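Local coordinates for telethonin (Homo sapiens, PDB 1YA5), which caps titin at the sarcomeric Z-disk, mediating the antiparallel assembly of two titin molecules through its N-terminal part, at residues E35-E43 and T50-Q58. The protein carries 4 engineered substitutions. Sequence-based numbering, arbitrary orientation.
Engineered in segment 35-43: Ser38 (natural residue Cys). Engineered in segment 50-58: Ser57 (natural residue Cys). With SO4 (sulfate ion), chain H.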
# COMPACT_ATOMS: atom_id res chain seq x y z
N GLU C 35 -2.47 14.69 5.94
CA GLU C 35 -1.34 14.94 6.82
C GLU C 35 -1.76 14.83 8.29
O GLU C 35 -1.00 14.31 9.12
CB GLU C 35 -0.76 16.32 6.53
CG GLU C 35 -0.75 16.67 5.05
CD GLU C 35 0.15 17.85 4.73
OE1 GLU C 35 0.13 18.84 5.50
OE2 GLU C 35 0.87 17.77 3.69
N GLU C 36 -2.95 15.34 8.61
CA GLU C 36 -3.53 15.18 9.95
C GLU C 36 -3.55 13.71 10.32
O GLU C 36 -3.58 13.37 11.49
CB GLU C 36 -4.97 15.70 10.00
CG GLU C 36 -5.17 17.08 9.39
CD GLU C 36 -4.81 17.11 7.90
OE1 GLU C 36 -4.79 16.03 7.25
OE2 GLU C 36 -4.53 18.23 7.40
N GLY C 37 -3.55 12.84 9.31
CA GLY C 37 -3.59 11.42 9.56
C GLY C 37 -2.49 10.96 10.48
O GLY C 37 -2.68 10.05 11.28
N SER C 38 -1.31 11.57 10.37
CA SER C 38 -0.25 11.25 11.32
C SER C 38 0.59 12.46 11.71
O SER C 38 1.35 13.01 10.92
CB SER C 38 0.60 10.08 10.85
OG SER C 38 1.31 10.42 9.69
N SER C 39 0.43 12.87 12.96
CA SER C 39 0.98 14.11 13.43
C SER C 39 1.51 13.98 14.84
O SER C 39 1.28 12.98 15.53
CB SER C 39 -0.09 15.20 13.41
OG SER C 39 -1.22 14.76 14.11
N LEU C 40 2.22 15.00 15.26
CA LEU C 40 2.76 15.06 16.58
C LEU C 40 2.75 16.51 16.97
O LEU C 40 3.05 17.37 16.15
CB LEU C 40 4.19 14.52 16.57
CG LEU C 40 5.15 15.12 17.56
CD1 LEU C 40 5.11 14.28 18.78
CD2 LEU C 40 6.52 15.13 16.99
N HIS C 41 2.38 16.80 18.21
CA HIS C 41 2.69 18.10 18.79
C HIS C 41 3.11 17.93 20.21
O HIS C 41 2.57 17.10 20.92
CB HIS C 41 1.56 19.12 18.63
CG HIS C 41 0.27 18.71 19.25
ND1 HIS C 41 -0.93 18.77 18.58
CD2 HIS C 41 -0.02 18.24 20.49
CE1 HIS C 41 -1.90 18.35 19.38
NE2 HIS C 41 -1.38 18.03 20.54
N GLU C 42 4.09 18.73 20.61
CA GLU C 42 4.73 18.66 21.90
C GLU C 42 4.77 20.07 22.47
O GLU C 42 5.28 20.96 21.81
CB GLU C 42 6.17 18.15 21.73
CG GLU C 42 6.31 16.92 20.83
CD GLU C 42 7.64 16.19 21.06
OE1 GLU C 42 8.57 16.80 21.61
OE2 GLU C 42 7.76 15.01 20.69
N GLU C 43 4.23 20.28 23.68
CA GLU C 43 4.38 21.57 24.38
C GLU C 43 5.30 21.49 25.60
O GLU C 43 4.99 20.82 26.57
CB GLU C 43 3.03 22.12 24.82
CG GLU C 43 2.10 22.44 23.68
CD GLU C 43 1.74 21.20 22.91
OE1 GLU C 43 1.37 20.21 23.60
OE2 GLU C 43 1.85 21.19 21.64
N THR C 50 7.27 24.93 21.57
CA THR C 50 6.25 24.06 21.02
C THR C 50 6.76 23.53 19.70
O THR C 50 7.52 24.21 19.00
CB THR C 50 4.99 24.82 20.76
OG1 THR C 50 5.22 25.73 19.70
CG2 THR C 50 4.63 25.63 21.97
N TYR C 51 6.37 22.31 19.37
CA TYR C 51 6.72 21.72 18.09
C TYR C 51 5.49 21.09 17.48
O TYR C 51 4.69 20.50 18.19
CB TYR C 51 7.79 20.65 18.28
CG TYR C 51 8.23 20.05 16.98
CD1 TYR C 51 8.61 20.87 15.91
CD2 TYR C 51 8.24 18.67 16.79
CE1 TYR C 51 9.02 20.30 14.70
CE2 TYR C 51 8.65 18.09 15.58
CZ TYR C 51 9.03 18.91 14.54
OH TYR C 51 9.44 18.33 13.33
N HIS C 52 5.34 21.20 16.17
CA HIS C 52 4.28 20.47 15.49
C HIS C 52 4.72 19.88 14.15
O HIS C 52 5.44 20.52 13.39
CB HIS C 52 3.04 21.35 15.27
CG HIS C 52 1.95 20.62 14.54
ND1 HIS C 52 1.87 20.60 13.16
CD2 HIS C 52 0.98 19.79 14.98
CE1 HIS C 52 0.86 19.83 12.79
NE2 HIS C 52 0.30 19.33 13.88
N GLN C 53 4.27 18.68 13.85
CA GLN C 53 4.44 18.16 12.51
C GLN C 53 3.24 17.35 12.07
O GLN C 53 2.55 16.75 12.90
CB GLN C 53 5.66 17.30 12.43
CG GLN C 53 5.57 16.15 13.33
CD GLN C 53 6.78 15.30 13.23
OE1 GLN C 53 6.78 14.14 13.67
NE2 GLN C 53 7.84 15.85 12.64
N GLN C 54 2.98 17.37 10.77
CA GLN C 54 2.00 16.51 10.14
C GLN C 54 2.55 16.06 8.80
O GLN C 54 3.27 16.78 8.15
CB GLN C 54 0.61 17.18 10.04
CG GLN C 54 0.56 18.61 9.53
CD GLN C 54 -0.87 19.14 9.43
OE1 GLN C 54 -1.67 18.95 10.35
NE2 GLN C 54 -1.20 19.78 8.32
N GLY C 55 2.23 14.83 8.40
CA GLY C 55 2.75 14.29 7.14
C GLY C 55 1.87 13.23 6.49
O GLY C 55 1.35 12.34 7.17
N GLN C 56 1.71 13.33 5.17
CA GLN C 56 1.02 12.29 4.43
C GLN C 56 1.72 10.96 4.52
O GLN C 56 2.95 10.88 4.69
CB GLN C 56 0.94 12.67 2.98
CG GLN C 56 0.36 14.04 2.77
CD GLN C 56 -0.07 14.23 1.37
OE1 GLN C 56 0.65 13.87 0.45
NE2 GLN C 56 -1.26 14.77 1.19
N SER C 57 0.93 9.91 4.41
CA SER C 57 1.49 8.60 4.14
C SER C 57 0.66 7.93 3.05
O SER C 57 -0.53 8.15 2.95
CB SER C 57 1.57 7.77 5.41
OG SER C 57 0.33 7.17 5.66
N GLN C 58 1.33 7.14 2.22
CA GLN C 58 0.71 6.45 1.11
C GLN C 58 0.59 4.98 1.49
O GLN C 58 1.58 4.33 1.80
CB GLN C 58 1.58 6.58 -0.15
CG GLN C 58 1.79 8.01 -0.70
CD GLN C 58 3.09 8.15 -1.51
OE1 GLN C 58 3.05 8.35 -2.73
NE2 GLN C 58 4.24 8.05 -0.84
S SO4 H . -3.51 17.34 2.75
O1 SO4 H . -3.59 17.90 4.10
O2 SO4 H . -4.05 15.99 2.76
O3 SO4 H . -2.12 17.31 2.31
O4 SO4 H . -4.29 18.17 1.83
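Leu40 and Gln53 exchange both of their backbone bonds, and Glu42 and Tyr51 repeat the pattern two residues on, an example of how an antiparallel hairpin is zipped. Gln53 N reaches Leu40 O at 2.9 Å, nearly straight, and Leu40 N returns to Gln53 O. Between these hydrogen-bonded pairs stands the non-hydrogen-bonded pair His41 and His52, whose CA atoms also point at carbonyls: His41 CA lies 3.2 Å from Tyr51 O. At the open end of the hairpin, away from the loop that joins its strands, Gly55 N is held by O of the engineered Ser38 (3.2 Å) and more weakly by Glu35 O.

Among the apolar contacts, Leu40 CD2 rests against Tyr51 CE2 (3.9 Å) and beside the amide of Gln53 on one face. On the other, His52, with CG anti to its backbone N (chi1 178°), brings CD2 to 3.8 Å from His41 CB.

The polar side chains Glu35 and Gln54 meet at that open end. Gln54, extended beyond CG, crosses Glu35 at about a right angle, its amide plane 85° from the carboxylate, and Gln54 NE2 donates to Glu35 OE1, whose exact place is less sure; the same oxygen salt-bridges a basic side chain of another protein chain. Replacing Glu35 by alanine would probably leave both that basic group and the Gln54 amide without this acceptor.

The segments belong to the hairpin of strands 39-44 and 49-62. Each edge continues antiparallel into a strand of a different partner chain, consistent with telethonin joining two titin molecules by sheet extension, while the backbone of the engineered Ser57 hydrogen-bonds that of Arg33 in strand 19-33.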